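Local coordinates for pfam DUF1093 family protein (Bacillus subtilis, PDB 3NPP), which is of unknown function but carries the DUF1093 domain of YxeA, a protein probably made with a signal sequence and exported, at residues I7-V12 with K59-G64; T28-D33 with V44-G49; K54-K59 with W70-F75. All blocks are in the same frame, centred on the assembly; numbering follows the deposited sequence.

Interaction 1: I7-V12 with K59-G64; sequences IHQQDV and KVKAKG. With SO4 (sulfate ion), chain O.
Q9-V12 and K59-K63 run antiparallel as neighbouring strands of a three-stranded sheet in the DUF1093 domain, their axes 4.5 Å apart at closest approach. Q10 pairs with A62 and V12 with V60 as hydrogen-bonded pairs. D11 with K61, between them, and Q9 with K63, beyond Q10, are the non-hydrogen-bonded pairs. G64 N extends the ladder to H8 O. The side chains of V12, V60 and A62 lie on one face. V12 and V60 are buried there against V44 of strand 41-48, and F3 of the second subunit packs on V12 and A62. The other face is polar. Q9 leaves its strand extended, CG anti to the backbone N (chi1 177°), and lies alongside K63 while its amide crosses the K61 chain. Q9 NE2 comes 3.7 Å from K61 CD. The same NE2 bonds D11 OD2 at 3.3 Å, almost straight, in the amide plane of Q9 and on the syn lone pair of the carboxylate. The other oxygen, D11 OD1, lies 3.5 Å from K61 CB, against the aliphatic root of that lysine. Its salt bridge to K59 NZ is long, at 3.9 Å, and a water joins the two atoms. K59 NZ also pairs with E71, and K63 NZ with E68. At the H8-G64 end, another water is gripped by H8 O, G64 O and Q10 NE2, while Q10 OE1 bonds N36. A sulfate, also held by K65 and Y66 of the second subunit, meets the H8 ring at its edge, with H8 ND1 donating to sulfate O3 at 3.0 Å.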
loop_
_atom_site.group_PDB
_atom_site.type_symbol
_atom_site.label_atom_id
_atom_site.label_comp_id
_atom_site.label_asym_id
_atom_site.label_seq_id
_atom_site.Cartn_x
_atom_site.Cartn_y
_atom_site.Cartn_z
ATOM N N ILE A 7 -5.316 -7.008 -0.740
ATOM C CA ILE A 7 -4.092 -6.371 -1.284
ATOM C C ILE A 7 -3.775 -6.882 -2.704
ATOM O O ILE A 7 -3.506 -8.052 -2.899
ATOM C CB ILE A 7 -2.818 -6.577 -0.378
ATOM C CG1 ILE A 7 -3.097 -6.281 1.111
ATOM C CG2 ILE A 7 -1.654 -5.668 -0.883
ATOM C CD1 ILE A 7 -3.660 -4.887 1.387
ATOM N N HIS A 8 -3.783 -5.967 -3.673
ATOM C CA HIS A 8 -3.580 -6.266 -5.080
ATOM C C HIS A 8 -2.160 -5.827 -5.439
ATOM O O HIS A 8 -1.861 -4.662 -5.406
ATOM C CB HIS A 8 -4.615 -5.491 -5.930
ATOM C CG HIS A 8 -4.461 -5.679 -7.418
ATOM N ND1 HIS A 8 -5.143 -4.900 -8.336
ATOM C CD2 HIS A 8 -3.765 -6.587 -8.142
ATOM C CE1 HIS A 8 -4.823 -5.293 -9.560
ATOM N NE2 HIS A 8 -3.990 -6.317 -9.467
ATOM N N GLN A 9 -1.305 -6.772 -5.785
ATOM C CA GLN A 9 0.065 -6.461 -6.212
ATOM C C GLN A 9 0.075 -6.277 -7.728
ATOM O O GLN A 9 -0.521 -7.072 -8.453
ATOM C CB GLN A 9 1.015 -7.590 -5.833
ATOM C CG GLN A 9 2.492 -7.373 -6.329
ATOM C CD GLN A 9 3.496 -8.310 -5.668
ATOM O OE1 GLN A 9 3.419 -8.565 -4.477
ATOM N NE2 GLN A 9 4.460 -8.810 -6.451
ATOM N N GLN A 10 0.815 -5.281 -8.198
ATOM C CA GLN A 10 1.120 -5.161 -9.629
ATOM C C GLN A 10 2.593 -4.934 -9.820
ATOM O O GLN A 10 3.262 -4.520 -8.914
ATOM C CB GLN A 10 0.274 -4.057 -10.247
ATOM C CG GLN A 10 -1.171 -4.513 -10.460
ATOM C CD GLN A 10 -2.023 -3.506 -11.156
ATOM O OE1 GLN A 10 -2.010 -3.418 -12.367
ATOM N NE2 GLN A 10 -2.803 -2.763 -10.398
ATOM N N ASP A 11 3.110 -5.364 -10.955
ATOM C CA ASP A 11 4.523 -5.173 -11.314
ATOM C C ASP A 11 4.526 -4.509 -12.647
ATOM O O ASP A 11 4.007 -5.079 -13.599
ATOM C CB ASP A 11 5.255 -6.494 -11.381
ATOM C CG ASP A 11 5.458 -7.101 -10.009
ATOM O OD1 ASP A 11 6.437 -6.742 -9.321
ATOM O OD2 ASP A 11 4.618 -7.909 -9.587
ATOM N N VAL A 12 5.120 -3.315 -12.723
ATOM C CA VAL A 12 5.088 -2.517 -13.930
ATOM C C VAL A 12 6.484 -2.554 -14.558
ATOM O O VAL A 12 7.463 -2.203 -13.924
ATOM C CB VAL A 12 4.642 -1.077 -13.620
ATOM C CG1 VAL A 12 4.602 -0.234 -14.920
ATOM C CG2 VAL A 12 3.248 -1.095 -12.936
ATOM N N LYS A 59 11.659 -3.519 -13.386
ATOM C CA LYS A 59 10.393 -3.955 -12.825
ATOM C C LYS A 59 10.120 -3.090 -11.550
ATOM O O LYS A 59 10.915 -3.100 -10.614
ATOM C CB LYS A 59 10.487 -5.448 -12.466
ATOM C CG LYS A 59 9.220 -6.052 -11.814
ATOM C CD LYS A 59 9.412 -7.551 -11.433
ATOM C CE LYS A 59 10.415 -7.752 -10.230
ATOM N NZ LYS A 59 10.330 -7.009 -8.755
ATOM N N VAL A 60 8.984 -2.391 -11.523
ATOM C CA VAL A 60 8.578 -1.574 -10.374
ATOM C C VAL A 60 7.368 -2.243 -9.721
ATOM O O VAL A 60 6.313 -2.357 -10.348
ATOM C CB VAL A 60 8.236 -0.137 -10.807
ATOM C CG1 VAL A 60 7.955 0.733 -9.644
ATOM C CG2 VAL A 60 9.396 0.464 -11.618
ATOM N N LYS A 61 7.516 -2.656 -8.458
ATOM C CA LYS A 61 6.486 -3.413 -7.754
ATOM C C LYS A 61 5.614 -2.438 -6.983
ATOM O O LYS A 61 6.136 -1.529 -6.300
ATOM C CB LYS A 61 7.126 -4.408 -6.817
ATOM C CG LYS A 61 6.146 -5.290 -6.053
ATOM C CD LYS A 61 6.834 -6.305 -5.195
ATOM C CE LYS A 61 7.466 -5.711 -3.943
ATOM N NZ LYS A 61 8.309 -6.717 -3.226
ATOM N N ALA A 62 4.296 -2.632 -7.087
ATOM C CA ALA A 62 3.321 -1.780 -6.468
ATOM C C ALA A 62 2.342 -2.620 -5.696
ATOM O O ALA A 62 2.133 -3.796 -6.004
ATOM C CB ALA A 62 2.593 -0.940 -7.519
ATOM N N LYS A 63 1.785 -2.025 -4.650
ATOM C CA LYS A 63 0.626 -2.565 -3.920
ATOM C C LYS A 63 -0.446 -1.521 -4.053
ATOM O O LYS A 63 -0.219 -0.361 -3.680
ATOM C CB LYS A 63 0.949 -2.770 -2.439
ATOM C CG LYS A 63 2.210 -3.541 -2.152
ATOM C CD LYS A 63 2.179 -4.983 -2.608
ATOM C CE LYS A 63 3.571 -5.646 -2.405
ATOM N NZ LYS A 63 3.980 -5.641 -0.942
ATOM N N GLY A 64 -1.600 -1.904 -4.574
ATOM C CA GLY A 64 -2.609 -0.934 -5.010
ATOM C C GLY A 64 -1.969 -0.009 -6.046
ATOM O O GLY A 64 -1.316 -0.489 -6.987
HETATM S S SO4 O . -7.660 -3.214 -5.864
HETATM O O1 SO4 O . -8.666 -2.179 -6.079
HETATM O O2 SO4 O . -8.262 -4.535 -6.227
HETATM O O3 SO4 O . -6.532 -2.848 -6.732
HETATM O O4 SO4 O . -7.297 -3.206 -4.429
HETATM O O HOH W 1 -2.037 -2.933 -7.615
HETATM O O HOH W 2 8.169 -8.255 -7.980
#

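Interaction 2: T28-D33 with V44-G49; sequences TEYTLD and VTFFAG
F46 CG sits between its backbone N and carbonyl carbon (chi1 64°), which lays the ring against Y30 CB, 4.0 Å from its centroid over one face, a CH-pi contact. Y30 CG is anti to its own carbonyl carbon, and this places the Y30 ring beside that of F46. The two rings are turned only 24° from parallel but are slid apart and barely overlap. L32 CD1 meets the edge of the F46 ring, 4.0 Å from F46 CE1. On the opposite face of the sheet, the E29 chain runs alongside the F47 ring. E29 CG lies over the ring face, and the carboxylate is tilted 26° from the ring plane. E29 OE2 approaches T45 CG2. T31 OG1 and T45 OG1 share a hydrogen bond of 2.8 Å. Six backbone hydrogen bonds join T28 to A48, Y30 to F46 and L32 to V44 in this antiparallel beta hairpin. Strand 21-23 flanks strand 27-35 on its other side. F46 packs on V60 of strand 57-63, and V44 and F46 on V67 of strand 66-73. V44 also pairs with a strand of the second subunit, in a parallel ladder that continues the sheet.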
loop_
_atom_site.group_PDB
_atom_site.type_symbol
_atom_site.label_atom_id
_atom_site.label_comp_id
_atom_site.label_asym_id
_atom_site.label_seq_id
_atom_site.Cartn_x
_atom_site.Cartn_y
_atom_site.Cartn_z
ATOM N N THR A 28 16.962 10.094 -7.799
ATOM C CA THR A 28 16.666 10.323 -9.209
ATOM C C THR A 28 15.232 9.834 -9.451
ATOM O O THR A 28 14.916 8.694 -9.164
ATOM C CB THR A 28 17.688 9.621 -10.106
ATOM O OG1 THR A 28 19.002 10.092 -9.770
ATOM C CG2 THR A 28 17.425 9.896 -11.611
ATOM N N GLU A 29 14.377 10.728 -9.943
ATOM C CA GLU A 29 12.995 10.428 -10.259
ATOM C C GLU A 29 12.858 10.033 -11.737
ATOM O O GLU A 29 13.499 10.643 -12.576
ATOM C CB GLU A 29 12.172 11.674 -10.019
ATOM C CG GLU A 29 10.665 11.433 -10.102
ATOM C CD GLU A 29 9.846 12.629 -9.698
ATOM O OE1 GLU A 29 10.439 13.708 -9.419
ATOM O OE2 GLU A 29 8.588 12.463 -9.617
ATOM N N TYR A 30 12.012 9.042 -12.037
ATOM C CA TYR A 30 11.635 8.693 -13.417
ATOM C C TYR A 30 10.132 8.615 -13.470
ATOM O O TYR A 30 9.534 8.107 -12.536
ATOM C CB TYR A 30 12.220 7.334 -13.827
ATOM C CG TYR A 30 13.720 7.334 -13.839
ATOM C CD1 TYR A 30 14.441 7.032 -12.689
ATOM C CD2 TYR A 30 14.429 7.668 -14.993
ATOM C CE1 TYR A 30 15.860 7.042 -12.704
ATOM C CE2 TYR A 30 15.815 7.693 -14.999
ATOM C CZ TYR A 30 16.521 7.381 -13.847
ATOM O OH TYR A 30 17.905 7.442 -13.846
ATOM N N THR A 31 9.527 9.172 -14.514
ATOM C CA THR A 31 8.104 8.964 -14.815
ATOM C C THR A 31 8.030 8.392 -16.215
ATOM O O THR A 31 8.318 9.092 -17.179
ATOM C CB THR A 31 7.300 10.256 -14.721
ATOM O OG1 THR A 31 7.284 10.710 -13.366
ATOM C CG2 THR A 31 5.838 10.026 -15.186
ATOM N N LEU A 32 7.668 7.115 -16.317
ATOM C CA LEU A 32 7.787 6.366 -17.543
ATOM C C LEU A 32 6.488 5.631 -17.827
ATOM O O LEU A 32 5.763 5.281 -16.896
ATOM C CB LEU A 32 8.933 5.354 -17.408
ATOM C CG LEU A 32 10.344 5.918 -17.160
ATOM C CD1 LEU A 32 11.303 4.822 -16.799
ATOM C CD2 LEU A 32 10.829 6.683 -18.382
ATOM N N ASP A 33 6.209 5.387 -19.121
ATOM C CA ASP A 33 5.129 4.500 -19.516
ATOM C C ASP A 33 5.619 3.090 -19.458
ATOM O O ASP A 33 6.748 2.817 -19.836
ATOM C CB ASP A 33 4.623 4.806 -20.932
ATOM C CG ASP A 33 3.881 6.124 -21.012
ATOM O OD1 ASP A 33 3.347 6.622 -19.981
ATOM O OD2 ASP A 33 3.825 6.655 -22.122
ATOM N N VAL A 44 4.140 5.071 -14.439
ATOM C CA VAL A 44 4.721 4.869 -13.126
ATOM C C VAL A 44 5.755 5.973 -12.839
ATOM O O VAL A 44 6.577 6.282 -13.687
ATOM C CB VAL A 44 5.311 3.434 -12.999
ATOM C CG1 VAL A 44 6.373 3.141 -14.071
ATOM C CG2 VAL A 44 5.834 3.195 -11.592
ATOM N N THR A 45 5.645 6.581 -11.666
ATOM C CA THR A 45 6.623 7.479 -11.102
ATOM C C THR A 45 7.311 6.753 -9.957
ATOM O O THR A 45 6.646 6.256 -9.078
ATOM C CB THR A 45 5.947 8.726 -10.576
ATOM O OG1 THR A 45 5.446 9.457 -11.683
ATOM C CG2 THR A 45 6.903 9.612 -9.772
ATOM N N PHE A 46 8.635 6.694 -9.988
ATOM C CA PHE A 46 9.398 6.037 -8.977
ATOM C C PHE A 46 10.756 6.714 -8.829
ATOM O O PHE A 46 11.166 7.520 -9.697
ATOM C CB PHE A 46 9.553 4.567 -9.316
ATOM C CG PHE A 46 10.344 4.303 -10.588
ATOM C CD1 PHE A 46 9.727 4.347 -11.826
ATOM C CD2 PHE A 46 11.701 4.012 -10.528
ATOM C CE1 PHE A 46 10.441 4.096 -12.960
ATOM C CE2 PHE A 46 12.430 3.780 -11.670
ATOM C CZ PHE A 46 11.819 3.808 -12.875
ATOM N N PHE A 47 11.449 6.389 -7.741
ATOM C CA PHE A 47 12.736 7.021 -7.410
ATOM C C PHE A 47 13.792 5.951 -7.191
ATOM O O PHE A 47 13.490 4.907 -6.632
ATOM C CB PHE A 47 12.619 7.883 -6.158
ATOM C CG PHE A 47 11.701 9.043 -6.311
ATOM C CD1 PHE A 47 10.325 8.872 -6.204
ATOM C CD2 PHE A 47 12.198 10.316 -6.537
ATOM C CE1 PHE A 47 9.456 9.945 -6.351
ATOM C CE2 PHE A 47 11.341 11.393 -6.674
ATOM C CZ PHE A 47 9.963 11.203 -6.577
ATOM N N ALA A 48 15.020 6.206 -7.636
ATOM C CA ALA A 48 16.155 5.345 -7.319
ATOM C C ALA A 48 17.199 6.175 -6.600
ATOM O O ALA A 48 17.288 7.383 -6.807
ATOM C CB ALA A 48 16.730 4.713 -8.606
ATOM N N GLY A 49 18.003 5.527 -5.762
ATOM C CA GLY A 49 19.110 6.172 -5.050
ATOM C C GLY A 49 20.362 6.405 -5.872
ATOM O O GLY A 49 21.382 6.828 -5.311
#

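Interaction 3: K54-K59 with W70-F75; sequences KNAYLK and WEEVKF
K59 NZ and E71 OE1 form a salt bridge of 3.0 Å, though its hydrogen bond is weak. The two chains lie side by side along a beta hairpin, strands 57-63 and 66-73. E71 is extended, while K59 bends at chi3 and chi4 (70° and 53°), which curls NZ back to the carboxylate. The backbones of the same pair are bonded both ways. K59 N to E71 O is short and nearly straight, at 2.8 Å, and the return bond from E71 N to K59 O is more bent. Further along, V73 N donates to Y57 O from above the carbonyl plane. A water links the two chains here: it accepts from Y57 N and donates to E72 OE2 and V73 O. Packing takes over on both faces. V73 CG1 touches K59 CB at 3.9 Å. L58 points to the other face, where its CD2 lies 3.9 Å from W70 CE3. L58 also meets V14 on the neighbouring strand 9-15, and this face packs on F46 and A48 of strand 41-48. Beyond V73, the chain brings F75 alongside Y57, with ring planes 56° apart, an oblique pair. F75 CB lies off-centre over the Y57 ring, 4.2 Å from its centroid. Without the ring, as with an alanine here, F75 would probably lose its aromatic partner and a gap would open beside it. At the far end of the pair, F75 CD1 reaches Y57 CZ at 3.6 Å.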
loop_
_atom_site.group_PDB
_atom_site.type_symbol
_atom_site.label_atom_id
_atom_site.label_comp_id
_atom_site.label_asym_id
_atom_site.label_seq_id
_atom_site.Cartn_x
_atom_site.Cartn_y
_atom_site.Cartn_z
ATOM N N LYS A 54 20.901 4.279 -19.064
ATOM C CA LYS A 54 20.007 4.493 -20.228
ATOM C C LYS A 54 19.695 3.156 -20.964
ATOM O O LYS A 54 20.578 2.330 -21.146
ATOM C CB LYS A 54 20.642 5.488 -21.224
ATOM C CG LYS A 54 19.706 5.912 -22.385
ATOM N N ASN A 55 18.419 2.930 -21.252
ATOM C CA ASN A 55 17.917 1.706 -21.890
ATOM C C ASN A 55 17.903 0.406 -21.066
ATOM O O ASN A 55 17.481 -0.619 -21.577
ATOM C CB ASN A 55 18.555 1.500 -23.287
ATOM C CG ASN A 55 18.295 2.665 -24.204
ATOM O OD1 ASN A 55 17.243 3.298 -24.133
ATOM N ND2 ASN A 55 19.229 2.938 -25.088
ATOM N N ALA A 56 18.239 0.474 -19.781
ATOM C CA ALA A 56 17.989 -0.634 -18.859
ATOM C C ALA A 56 16.477 -0.912 -18.748
ATOM O O ALA A 56 15.646 -0.008 -18.957
ATOM C CB ALA A 56 18.575 -0.311 -17.469
ATOM N N TYR A 57 16.128 -2.179 -18.485
ATOM C CA TYR A 57 14.743 -2.552 -18.208
ATOM C C TYR A 57 14.542 -2.736 -16.698
ATOM O O TYR A 57 15.394 -3.353 -16.001
ATOM C CB TYR A 57 14.357 -3.804 -18.977
ATOM C CG TYR A 57 14.419 -3.643 -20.480
ATOM C CD1 TYR A 57 13.358 -3.083 -21.187
ATOM C CD2 TYR A 57 15.529 -4.036 -21.188
ATOM C CE1 TYR A 57 13.407 -2.924 -22.558
ATOM C CE2 TYR A 57 15.599 -3.889 -22.589
ATOM C CZ TYR A 57 14.540 -3.331 -23.262
ATOM O OH TYR A 57 14.607 -3.172 -24.636
ATOM N N LEU A 58 13.431 -2.210 -16.197
ATOM C CA LEU A 58 13.144 -2.201 -14.765
ATOM C C LEU A 58 11.776 -2.821 -14.515
ATOM O O LEU A 58 10.876 -2.685 -15.350
ATOM C CB LEU A 58 13.165 -0.764 -14.213
ATOM C CG LEU A 58 14.283 -0.408 -13.225
ATOM C CD1 LEU A 58 15.684 -0.445 -13.930
ATOM C CD2 LEU A 58 14.022 0.970 -12.591
ATOM N N LYS A 59 11.659 -3.519 -13.386
ATOM C CA LYS A 59 10.393 -3.955 -12.825
ATOM C C LYS A 59 10.120 -3.090 -11.550
ATOM O O LYS A 59 10.915 -3.100 -10.614
ATOM C CB LYS A 59 10.487 -5.448 -12.466
ATOM C CG LYS A 59 9.220 -6.052 -11.814
ATOM C CD LYS A 59 9.412 -7.551 -11.433
ATOM C CE LYS A 59 10.415 -7.752 -10.230
ATOM N NZ LYS A 59 10.330 -7.009 -8.755
ATOM N N TRP A 70 12.042 -0.958 -6.891
ATOM C CA TRP A 70 12.520 -1.107 -8.283
ATOM C C TRP A 70 13.546 -2.226 -8.342
ATOM O O TRP A 70 14.247 -2.459 -7.370
ATOM C CB TRP A 70 13.122 0.194 -8.793
ATOM C CG TRP A 70 14.390 0.604 -8.186
ATOM C CD1 TRP A 70 14.554 1.418 -7.094
ATOM C CD2 TRP A 70 15.707 0.297 -8.663
ATOM N NE1 TRP A 70 15.898 1.612 -6.850
ATOM C CE2 TRP A 70 16.628 0.920 -7.784
ATOM C CE3 TRP A 70 16.199 -0.478 -9.731
ATOM C CZ2 TRP A 70 18.025 0.808 -7.947
ATOM C CZ3 TRP A 70 17.603 -0.585 -9.907
ATOM C CH2 TRP A 70 18.487 0.059 -9.040
ATOM N N GLU A 71 13.644 -2.889 -9.502
ATOM C CA GLU A 71 14.596 -3.967 -9.703
ATOM C C GLU A 71 14.936 -4.010 -11.177
ATOM O O GLU A 71 14.040 -4.023 -11.998
ATOM C CB GLU A 71 13.998 -5.309 -9.269
ATOM C CG GLU A 71 14.893 -6.516 -9.545
ATOM C CD GLU A 71 14.371 -7.807 -8.983
ATOM O OE1 GLU A 71 13.147 -7.956 -8.864
ATOM O OE2 GLU A 71 15.201 -8.688 -8.662
ATOM N N GLU A 72 16.221 -4.055 -11.518
ATOM C CA GLU A 72 16.588 -4.201 -12.934
ATOM C C GLU A 72 16.289 -5.643 -13.356
ATOM O O GLU A 72 16.599 -6.580 -12.608
ATOM C CB GLU A 72 18.054 -3.870 -13.211
ATOM C CG GLU A 72 18.424 -3.954 -14.777
ATOM C CD GLU A 72 19.861 -3.686 -15.099
ATOM O OE1 GLU A 72 20.687 -3.618 -14.181
ATOM O OE2 GLU A 72 20.167 -3.541 -16.303
ATOM N N VAL A 73 15.710 -5.796 -14.554
ATOM C CA VAL A 73 15.500 -7.111 -15.217
ATOM C C VAL A 73 16.058 -7.076 -16.645
ATOM O O VAL A 73 16.403 -6.007 -17.153
ATOM C CB VAL A 73 13.996 -7.506 -15.237
ATOM C CG1 VAL A 73 13.439 -7.636 -13.795
ATOM C CG2 VAL A 73 13.163 -6.489 -16.046
ATOM N N LYS A 74 16.215 -8.248 -17.271
ATOM C CA LYS A 74 16.614 -8.324 -18.682
ATOM C C LYS A 74 15.389 -8.504 -19.537
ATOM O O LYS A 74 14.428 -9.094 -19.097
ATOM C CB LYS A 74 17.585 -9.477 -18.945
ATOM C CG LYS A 74 18.818 -9.552 -18.045
ATOM C CD LYS A 74 19.718 -8.349 -18.106
ATOM C CE LYS A 74 20.680 -8.430 -19.232
ATOM N NZ LYS A 74 21.490 -7.135 -19.237
ATOM N N PHE A 75 15.459 -8.027 -20.790
ATOM C CA PHE A 75 14.330 -8.023 -21.713
ATOM C C PHE A 75 13.730 -9.415 -21.853
ATOM O O PHE A 75 12.519 -9.596 -21.751
ATOM C CB PHE A 75 14.792 -7.498 -23.076
ATOM C CG PHE A 75 13.725 -7.489 -24.127
ATOM C CD1 PHE A 75 12.887 -6.389 -24.276
ATOM C CD2 PHE A 75 13.581 -8.543 -24.982
ATOM C CE1 PHE A 75 11.886 -6.365 -25.239
ATOM C CE2 PHE A 75 12.578 -8.529 -25.988
ATOM C CZ PHE A 75 11.743 -7.439 -26.113
HETATM O O HOH W 3 18.229 -4.220 -17.928
#

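Overall arrangement
Strand 57-63 is the middle strand of its sheet. Interaction 1 joins it to strand 9-15 and interaction 3 to strand 66-73, with K59 in both. Their centres are about 15 Å apart, and their segments alternate along the chain. Interaction 2 belongs to the other sheet and falls wholly between the two halves of interaction 1 in sequence. It closes before interaction 3 opens. Its centre lies about 14 Å from interaction 1 and 12 Å from interaction 3. Strand 41-48 packs across strands 9-15, 57-63 and 66-73. These contacts join the two sheets through a shared apolar core. Interactions 1 and 2 also touch the second subunit.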